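Local coordinates for Peptide/nickel transport system substrate-binding protein (Listeria monocytogenes serotype 1/2a, PDB 5KZT) that binds a peptide and probably delivers such peptides to a membrane transporter, as an OppA-type substrate-binding protein, at residues Ala84-Gly89 against Asn187-Gly192; Phe288-Ile293 against Leu359-Val364; Asp302-Thr307 against Ser315-Asn320. One frame throughout, in Å; residues are numbered along the deposited sequence.

Contact 1 (Ala84-Gly89 against Asn187-Gly192)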
loop_
_atom_site.group_PDB
_atom_site.type_symbol
_atom_site.label_atom_id
_atom_site.label_comp_id
_atom_site.label_asym_id
_atom_site.label_seq_id
_atom_site.Cartn_x
_atom_site.Cartn_y
_atom_site.Cartn_z
ATOM N N ALA A 84 -21.471 -11.183 -15.593
ATOM C CA ALA A 84 -21.076 -10.264 -14.531
ATOM C C ALA A 84 -22.044 -9.073 -14.450
ATOM O O ALA A 84 -22.403 -8.461 -15.472
ATOM C CB ALA A 84 -19.651 -9.799 -14.740
ATOM N N LYS A 85 -22.475 -8.780 -13.227
ATOM C CA LYS A 85 -23.424 -7.728 -12.950
ATOM C C LYS A 85 -22.938 -6.796 -11.847
ATOM O O LYS A 85 -22.176 -7.191 -10.955
ATOM C CB LYS A 85 -24.748 -8.340 -12.537
ATOM C CG LYS A 85 -25.554 -8.858 -13.703
ATOM C CD LYS A 85 -26.908 -9.387 -13.257
ATOM C CE LYS A 85 -27.543 -10.254 -14.335
ATOM N NZ LYS A 85 -27.411 -9.678 -15.710
ATOM N N TRP A 86 -23.369 -5.548 -11.944
ATOM C CA TRP A 86 -23.289 -4.600 -10.837
ATOM C C TRP A 86 -24.399 -4.888 -9.835
ATOM O O TRP A 86 -25.413 -5.518 -10.179
ATOM C CB TRP A 86 -23.415 -3.175 -11.358
ATOM C CG TRP A 86 -22.229 -2.738 -12.156
ATOM C CD1 TRP A 86 -22.151 -2.596 -13.509
ATOM C CD2 TRP A 86 -20.939 -2.397 -11.637
ATOM N NE1 TRP A 86 -20.885 -2.195 -13.871
ATOM C CE2 TRP A 86 -20.131 -2.032 -12.736
ATOM C CE3 TRP A 86 -20.397 -2.331 -10.336
ATOM C CZ2 TRP A 86 -18.791 -1.633 -12.582
ATOM C CZ3 TRP A 86 -19.067 -1.938 -10.182
ATOM C CH2 TRP A 86 -18.278 -1.602 -11.306
ATOM N N SER A 87 -24.210 -4.417 -8.598
ATOM C CA SER A 87 -25.160 -4.674 -7.511
ATOM C C SER A 87 -26.535 -4.004 -7.695
ATOM O O SER A 87 -27.467 -4.311 -6.950
ATOM C CB SER A 87 -24.543 -4.271 -6.172
ATOM O OG SER A 87 -24.059 -2.939 -6.209
ATOM N N ASN A 88 -26.655 -3.094 -8.669
ATOM C CA ASN A 88 -27.951 -2.554 -9.115
ATOM C C ASN A 88 -28.534 -3.307 -10.326
ATOM O O ASN A 88 -29.497 -2.843 -10.947
ATOM C CB ASN A 88 -27.833 -1.037 -9.409
ATOM C CG ASN A 88 -26.981 -0.709 -10.644
ATOM O OD1 ASN A 88 -26.340 -1.574 -11.235
ATOM N ND2 ASN A 88 -26.992 0.565 -11.039
ATOM N N GLY A 89 -27.953 -4.449 -10.694
ATOM C CA GLY A 89 -28.422 -5.202 -11.852
ATOM C C GLY A 89 -27.865 -4.817 -13.220
ATOM O O GLY A 89 -27.994 -5.612 -14.149
ATOM N N ASN A 187 -23.119 5.121 -1.418
ATOM C CA ASN A 187 -22.603 5.770 -2.628
ATOM C C ASN A 187 -21.521 4.972 -3.366
ATOM O O ASN A 187 -20.685 5.540 -4.061
ATOM C CB ASN A 187 -22.115 7.176 -2.270
ATOM C CG ASN A 187 -23.262 8.106 -1.944
ATOM O OD1 ASN A 187 -24.272 7.693 -1.372
ATOM N ND2 ASN A 187 -23.133 9.356 -2.335
ATOM N N MET A 188 -21.580 3.651 -3.223
ATOM C CA MET A 188 -20.746 2.718 -3.950
ATOM C C MET A 188 -21.619 1.685 -4.655
ATOM O O MET A 188 -22.726 1.380 -4.192
ATOM C CB MET A 188 -19.825 1.974 -2.975
ATOM C CG MET A 188 -18.915 2.851 -2.134
ATOM S SD MET A 188 -18.077 1.926 -0.827
ATOM C CE MET A 188 -17.003 0.937 -1.874
ATOM N N LEU A 189 -21.117 1.169 -5.775
ATOM C CA LEU A 189 -21.653 -0.024 -6.449
ATOM C C LEU A 189 -20.637 -1.163 -6.438
ATOM O O LEU A 189 -19.432 -0.940 -6.525
ATOM C CB LEU A 189 -22.014 0.253 -7.913
ATOM C CG LEU A 189 -23.377 0.762 -8.360
ATOM C CD1 LEU A 189 -23.471 0.649 -9.882
ATOM C CD2 LEU A 189 -24.541 0.047 -7.675
ATOM N N PHE A 190 -21.143 -2.387 -6.388
ATOM C CA PHE A 190 -20.329 -3.568 -6.129
ATOM C C PHE A 190 -20.427 -4.568 -7.278
ATOM O O PHE A 190 -21.502 -4.780 -7.846
ATOM C CB PHE A 190 -20.775 -4.210 -4.803
ATOM C CG PHE A 190 -20.990 -3.206 -3.710
ATOM C CD1 PHE A 190 -19.919 -2.434 -3.236
ATOM C CD2 PHE A 190 -22.267 -2.967 -3.192
ATOM C CE1 PHE A 190 -20.120 -1.474 -2.231
ATOM C CE2 PHE A 190 -22.474 -2.009 -2.201
ATOM C CZ PHE A 190 -21.405 -1.259 -1.724
ATOM N N ASN A 191 -19.285 -5.145 -7.648
ATOM C CA ASN A 191 -19.256 -6.247 -8.609
ATOM C C ASN A 191 -18.375 -7.386 -8.119
ATOM O O ASN A 191 -18.007 -8.251 -8.897
ATOM C CB ASN A 191 -18.816 -5.767 -10.010
ATOM C CG ASN A 191 -17.321 -5.497 -10.113
ATOM O OD1 ASN A 191 -16.716 -4.951 -9.192
ATOM N ND2 ASN A 191 -16.722 -5.861 -11.243
ATOM N N GLY A 192 -18.084 -7.405 -6.820
ATOM C CA GLY A 192 -17.205 -8.403 -6.230
ATOM C C GLY A 192 -17.983 -9.360 -5.340
ATOM O O GLY A 192 -19.206 -9.323 -5.319
HETATM O O HOH W 1 -22.864 -7.281 -8.227
#
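Ser-87 and Phe-190 join two antiparallel-running loops through a reciprocal pair of bonds. The Ser-87 CB packs on the carbonyl O of Phe-190, and OG is set between backbone N and carbonyl carbon (chi1 53°). Ser-87 OG accepts from Phe-190 N at 3.0 Å, nearly straight at 161°. Ser-87 OG also lies 3.4 Å from Leu-189 CD2 and meets the Phe-190 ring obliquely at CD2. In return Ser-87 N gives a weak, bent bond to Phe-190 O (2.8 Å). A water donates to this carbonyl and to Lys-85 O, bridging the two backbones.

Beside this link, Asn-191 CB sits over one face of the Trp-86 ring, 4.1 Å from the six-membered ring centroid, a CH-pi contact; Leu-189 O approaches the indole edge near its plane. Asn-88 OD1 accepts from Asp-90 N, while Asn-88 ND2 makes a van der Waals contact with Leu-189 CD1 at 3.7 Å.

Outside partners fix both flat groups: Asp-96 takes Trp-86 NE1, and Glu-47 N and Asn-46 bind Asn-191 OD1. The loop preceding helix 94-105 is thus held against the one entering strand 194-197, with Leu-189 also touching Phe-173 of helix 171-177.

Contact 2 (Phe288-Ile293 against Leu359-Val364)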
loop_
_atom_site.group_PDB
_atom_site.type_symbol
_atom_site.label_atom_id
_atom_site.label_comp_id
_atom_site.label_asym_id
_atom_site.label_seq_id
_atom_site.Cartn_x
_atom_site.Cartn_y
_atom_site.Cartn_z
ATOM N N PHE A 288 15.659 19.473 6.557
ATOM C CA PHE A 288 15.960 18.244 5.849
ATOM C C PHE A 288 16.298 18.476 4.382
ATOM O O PHE A 288 16.597 17.526 3.683
ATOM C CB PHE A 288 14.820 17.238 5.999
ATOM C CG PHE A 288 14.599 16.789 7.406
ATOM C CD1 PHE A 288 15.610 16.159 8.104
ATOM C CD2 PHE A 288 13.360 16.943 8.021
ATOM C CE1 PHE A 288 15.412 15.736 9.400
ATOM C CE2 PHE A 288 13.154 16.518 9.320
ATOM C CZ PHE A 288 14.181 15.900 10.011
ATOM N N ALA A 289 16.241 19.726 3.910
ATOM C CA ALA A 289 16.876 20.091 2.652
ATOM C C ALA A 289 18.409 19.911 2.732
ATOM O O ALA A 289 19.060 19.755 1.714
ATOM C CB ALA A 289 16.511 21.521 2.261
ATOM N N ASN A 290 18.960 19.922 3.949
ATOM C CA ASN A 290 20.378 19.636 4.206
ATOM C C ASN A 290 20.615 18.139 4.373
ATOM O O ASN A 290 20.064 17.527 5.286
ATOM C CB ASN A 290 20.838 20.367 5.464
ATOM C CG ASN A 290 22.319 20.182 5.736
ATOM O OD1 ASN A 290 22.745 19.112 6.156
ATOM N ND2 ASN A 290 23.105 21.215 5.491
ATOM N N LYS A 291 21.469 17.579 3.514
ATOM C CA LYS A 291 21.729 16.143 3.476
ATOM C C LYS A 291 22.378 15.650 4.745
ATOM O O LYS A 291 22.088 14.540 5.199
ATOM C CB LYS A 291 22.665 15.794 2.327
ATOM C CG LYS A 291 22.658 14.316 1.949
ATOM C CD LYS A 291 24.026 13.744 1.659
ATOM C CE LYS A 291 24.767 14.453 0.546
ATOM N NZ LYS A 291 24.465 13.867 -0.789
ATOM N N ASN A 292 23.306 16.445 5.291
ATOM C CA ASN A 292 23.942 16.047 6.532
ATOM C C ASN A 292 22.930 15.873 7.662
ATOM O O ASN A 292 23.086 14.964 8.473
ATOM C CB ASN A 292 25.023 17.029 6.950
ATOM C CG ASN A 292 26.363 16.693 6.349
ATOM O OD1 ASN A 292 26.763 15.530 6.303
ATOM N ND2 ASN A 292 27.071 17.705 5.908
ATOM N N ILE A 293 21.909 16.732 7.700
ATOM C CA ILE A 293 20.854 16.634 8.709
ATOM C C ILE A 293 20.004 15.367 8.504
ATOM O O ILE A 293 19.691 14.686 9.492
ATOM C CB ILE A 293 19.989 17.912 8.738
ATOM C CG1 ILE A 293 20.853 19.146 9.087
ATOM C CG2 ILE A 293 18.799 17.778 9.683
ATOM C CD1 ILE A 293 21.568 19.083 10.420
ATOM N N LEU A 359 24.760 21.130 11.169
ATOM C CA LEU A 359 24.490 22.283 12.036
ATOM C C LEU A 359 25.391 23.481 11.688
ATOM O O LEU A 359 24.949 24.633 11.741
ATOM C CB LEU A 359 24.725 21.919 13.505
ATOM C CG LEU A 359 23.675 21.051 14.211
ATOM C CD1 LEU A 359 24.199 20.604 15.566
ATOM C CD2 LEU A 359 22.360 21.795 14.356
ATOM N N LYS A 360 26.647 23.188 11.360
ATOM C CA LYS A 360 27.607 24.204 10.918
ATOM C C LYS A 360 27.164 24.821 9.573
ATOM O O LYS A 360 27.187 26.044 9.408
ATOM C CB LYS A 360 29.011 23.589 10.812
ATOM C CG LYS A 360 30.145 24.586 10.755
ATOM C CD LYS A 360 31.484 23.916 10.447
ATOM C CE LYS A 360 32.033 23.081 11.609
ATOM N NZ LYS A 360 32.514 23.886 12.773
ATOM N N GLU A 361 26.741 23.979 8.629
ATOM C CA GLU A 361 26.290 24.448 7.311
ATOM C C GLU A 361 25.060 25.337 7.412
ATOM O O GLU A 361 24.964 26.327 6.696
ATOM C CB GLU A 361 26.006 23.271 6.363
ATOM C CG GLU A 361 27.267 22.543 5.907
ATOM C CD GLU A 361 27.011 21.191 5.255
ATOM O OE1 GLU A 361 25.907 20.618 5.397
ATOM O OE2 GLU A 361 27.932 20.690 4.573
ATOM N N LEU A 362 24.131 24.977 8.303
ATOM C CA LEU A 362 22.920 25.778 8.564
ATOM C C LEU A 362 23.132 27.002 9.470
ATOM O O LEU A 362 22.246 27.846 9.579
ATOM C CB LEU A 362 21.835 24.890 9.202
ATOM C CG LEU A 362 21.364 23.714 8.364
ATOM C CD1 LEU A 362 20.327 22.940 9.166
ATOM C CD2 LEU A 362 20.807 24.189 7.028
ATOM N N GLY A 363 24.273 27.069 10.146
ATOM C CA GLY A 363 24.586 28.169 11.058
ATOM C C GLY A 363 23.731 28.207 12.315
ATOM O O GLY A 363 23.425 29.294 12.796
ATOM N N VAL A 364 23.360 27.036 12.847
ATOM C CA VAL A 364 22.533 26.933 14.066
ATOM C C VAL A 364 23.122 25.950 15.080
ATOM O O VAL A 364 23.937 25.110 14.722
ATOM C CB VAL A 364 21.068 26.522 13.764
ATOM C CG1 VAL A 364 20.291 27.699 13.182
ATOM C CG2 VAL A 364 21.009 25.312 12.832
HETATM O O HOH W 2 24.779 18.641 3.589
#
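Asn-290 and Glu-361 form the centre of a polar surface contact between the start of helix 291-299 and the last turn of helix 348-362, with a small apolar patch beside it, toward Ile-367 of strand 367-374. The carboxylate atom Glu-361 OE1 gathers two amide donors: Asn-290 ND2 at 2.9 Å (159°) and Asn-292 ND2 at 3.2 Å. They come from opposite faces of the carboxylate plane, the first on the anti side and the second from well above the plane. Each amide holds OE1 close to its own plane, although the Asn-290 amide is turned 55° from the carboxylate. A water donates to the same OE1 and accepts from Asn-292 N.

Asn-290 does double duty. With CG anti to the backbone N (chi1 -176°), Asn-290 OD1 accepts from Ile-293 N at 3.0 Å, the N-cap bond of helix 291-299, while ND2 faces across to Glu-361. On the apolar side the side chains of Ile-293 and Leu-362 reach toward each other, closest at Ile-293 CG1 to Leu-362 CD1, 3.8 Å, and Ile-293 CD1 lies against Leu-359 N. Ile-367 touches Ile-293, Leu-359 and Leu-362 alike, while Gly-363 ends helix 348-362 in a Schellman motif.

One carboxylate oxygen thus collects three donors, two side-chain amides and a water, which would probably stabilise its negative charge. Because the cap amide uses both its ends, the helix start and the interhelix link are fixed by the same group.

Contact 3 (Asp302-Thr307 against Ser315-Asn320)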
loop_
_atom_site.group_PDB
_atom_site.type_symbol
_atom_site.label_atom_id
_atom_site.label_comp_id
_atom_site.label_asym_id
_atom_site.label_seq_id
_atom_site.Cartn_x
_atom_site.Cartn_y
_atom_site.Cartn_z
ATOM N N ASP A 302 18.706 3.136 16.536
ATOM C CA ASP A 302 19.036 1.733 16.750
ATOM C C ASP A 302 17.892 0.869 16.225
ATOM O O ASP A 302 16.929 0.581 16.950
ATOM C CB ASP A 302 19.300 1.457 18.238
ATOM C CG ASP A 302 19.876 0.069 18.486
ATOM O OD1 ASP A 302 19.803 -0.801 17.590
ATOM O OD2 ASP A 302 20.420 -0.155 19.578
ATOM N N LYS A 303 18.012 0.439 14.972
ATOM C CA LYS A 303 16.918 -0.295 14.294
ATOM C C LYS A 303 16.659 -1.649 14.965
ATOM O O LYS A 303 15.510 -2.087 15.072
ATOM C CB LYS A 303 17.211 -0.541 12.816
ATOM C CG LYS A 303 17.682 0.672 12.033
ATOM C CD LYS A 303 17.741 0.389 10.550
ATOM C CE LYS A 303 18.478 1.503 9.827
ATOM N NZ LYS A 303 18.423 1.346 8.352
ATOM N N GLN A 304 17.725 -2.310 15.408
ATOM C CA GLN A 304 17.591 -3.620 16.043
ATOM C C GLN A 304 16.786 -3.498 17.323
ATOM O O GLN A 304 15.836 -4.258 17.540
ATOM C CB GLN A 304 18.963 -4.249 16.317
ATOM C CG GLN A 304 18.917 -5.701 16.797
ATOM C CD GLN A 304 18.362 -6.604 15.723
ATOM O OE1 GLN A 304 18.936 -6.690 14.636
ATOM N NE2 GLN A 304 17.226 -7.265 16.000
ATOM N N SER A 305 17.149 -2.521 18.153
ATOM C CA SER A 305 16.471 -2.290 19.420
ATOM C C SER A 305 15.015 -1.911 19.185
ATOM O O SER A 305 14.132 -2.411 19.881
ATOM C CB SER A 305 17.172 -1.194 20.220
ATOM O OG SER A 305 16.515 -0.989 21.442
ATOM N N TYR A 306 14.786 -1.047 18.191
ATOM C CA TYR A 306 13.442 -0.682 17.758
ATOM C C TYR A 306 12.569 -1.922 17.555
ATOM O O TYR A 306 11.522 -2.053 18.188
ATOM C CB TYR A 306 13.482 0.154 16.465
ATOM C CG TYR A 306 12.117 0.591 16.025
ATOM C CD1 TYR A 306 11.567 1.777 16.501
ATOM C CD2 TYR A 306 11.355 -0.186 15.159
ATOM C CE1 TYR A 306 10.305 2.187 16.120
ATOM C CE2 TYR A 306 10.085 0.215 14.777
ATOM C CZ TYR A 306 9.569 1.410 15.258
ATOM O OH TYR A 306 8.315 1.826 14.888
ATOM N N THR A 307 13.001 -2.838 16.694
ATOM C CA THR A 307 12.187 -4.025 16.409
ATOM C C THR A 307 12.061 -4.945 17.621
ATOM O O THR A 307 10.994 -5.521 17.836
ATOM C CB THR A 307 12.708 -4.852 15.222
ATOM O OG1 THR A 307 14.026 -5.317 15.498
ATOM C CG2 THR A 307 12.731 -4.025 13.974
ATOM N N SER A 315 8.957 -8.696 13.003
ATOM C CA SER A 315 9.518 -7.649 12.148
ATOM C C SER A 315 11.020 -7.628 12.348
ATOM O O SER A 315 11.515 -7.980 13.417
ATOM C CB SER A 315 8.926 -6.274 12.476
ATOM O OG SER A 315 7.540 -6.215 12.181
ATOM N N LYS A 316 11.755 -7.252 11.312
ATOM C CA LYS A 316 13.205 -7.139 11.450
ATOM C C LYS A 316 13.752 -5.863 10.824
ATOM O O LYS A 316 13.073 -5.264 9.999
ATOM C CB LYS A 316 13.905 -8.379 10.904
ATOM C CG LYS A 316 13.755 -8.668 9.425
ATOM C CD LYS A 316 14.288 -10.086 9.163
ATOM C CE LYS A 316 14.700 -10.283 7.709
ATOM N NZ LYS A 316 13.531 -10.579 6.845
ATOM N N PRO A 317 14.957 -5.429 11.274
ATOM C CA PRO A 317 15.564 -4.222 10.722
ATOM C C PRO A 317 15.697 -4.272 9.221
ATOM O O PRO A 317 15.926 -5.338 8.655
ATOM C CB PRO A 317 16.946 -4.195 11.368
ATOM C CG PRO A 317 16.730 -4.863 12.673
ATOM C CD PRO A 317 15.812 -6.003 12.335
ATOM N N ALA A 318 15.517 -3.110 8.600
ATOM C CA ALA A 318 15.635 -2.939 7.167
ATOM C C ALA A 318 16.794 -1.994 6.914
ATOM O O ALA A 318 16.892 -0.946 7.562
ATOM C CB ALA A 318 14.356 -2.347 6.609
ATOM N N ASN A 319 17.668 -2.381 5.991
ATOM C CA ASN A 319 18.736 -1.521 5.468
ATOM C C ASN A 319 18.630 -1.392 3.945
ATOM O O ASN A 319 19.618 -1.113 3.239
ATOM C CB ASN A 319 20.076 -2.101 5.872
ATOM C CG ASN A 319 20.231 -2.199 7.373
ATOM O OD1 ASN A 319 20.308 -3.291 7.930
ATOM N ND2 ASN A 319 20.266 -1.075 8.033
ATOM N N ASN A 320 17.412 -1.631 3.453
ATOM C CA ASN A 320 17.027 -1.515 2.064
ATOM C C ASN A 320 15.568 -1.062 2.014
ATOM O O ASN A 320 14.747 -1.414 2.883
ATOM C CB ASN A 320 17.102 -2.851 1.345
ATOM C CG ASN A 320 18.489 -3.452 1.354
ATOM O OD1 ASN A 320 18.884 -4.086 2.328
ATOM N ND2 ASN A 320 19.233 -3.249 0.271
HETATM O O HOH W 3 10.017 -7.742 15.860
HETATM O O HOH W 4 12.963 -7.789 16.485
#
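Lys-303 leaves its helix with CG anti to the carbonyl carbon (chi1 -49°) and then runs fully extended, which carries NZ away from Pro-317 to Ala-318 O. Lys-303 NZ donates to Ala-318 O at 2.9 Å, in the carbonyl plane; Pro-493 O and Leu-344 O are further acceptors, so three backbone carbonyls accept from this ammonium. Lower on the same chain, Lys-303 CB rests 3.9 Å from Pro-317 CB. Gln-304 starts away from the strand but bends at chi2 (65°), returning Gln-304 OE1 to within 3.5 Å of Pro-317 CG.

Thr-307 completes the grip on the proline: Thr-307 OG1 packs on Pro-317 CD at 3.7 Å and CG2 on the peptide between Lys-316 and Pro-317. The same hydroxyl donates back to Gln-304 O, one turn earlier, and receives a bond from a water.

Asp-302 is the N-cap, its OD1 accepting from Ser-305 N. Helix 303-311 packs on short strand 316-317 through a proline wedged against three helical side chains. After a short loop from that helix, strand 316-317 pairs antiparallel with long strand 491-503 of the mixed sheet, Lys-316 and Ala-318 bonding through their backbones with Gln-496 and Leu-494, respectively.

How the contacts relate
Contact 1 lies on the opposite side of the chain's centre from the other two, its centre about 54 Å from that of contact 2 and about 43 Å from that of contact 3. Contacts 2 and 3 lie closer, centres about 26 Å apart, without touching, and use the consecutive helices 291-299 and 303-311. Contact 1 closes first along the chain; contact 3 is then nested inside the loop that contact 2 closes. Contact 2 joins two helices beside the mixed sheet that contact 3 extends through strand 316-317, whereas contact 1 ties loops that lead into the separate sheet containing strand 194-197, in a distant part of this peptide-binding protein.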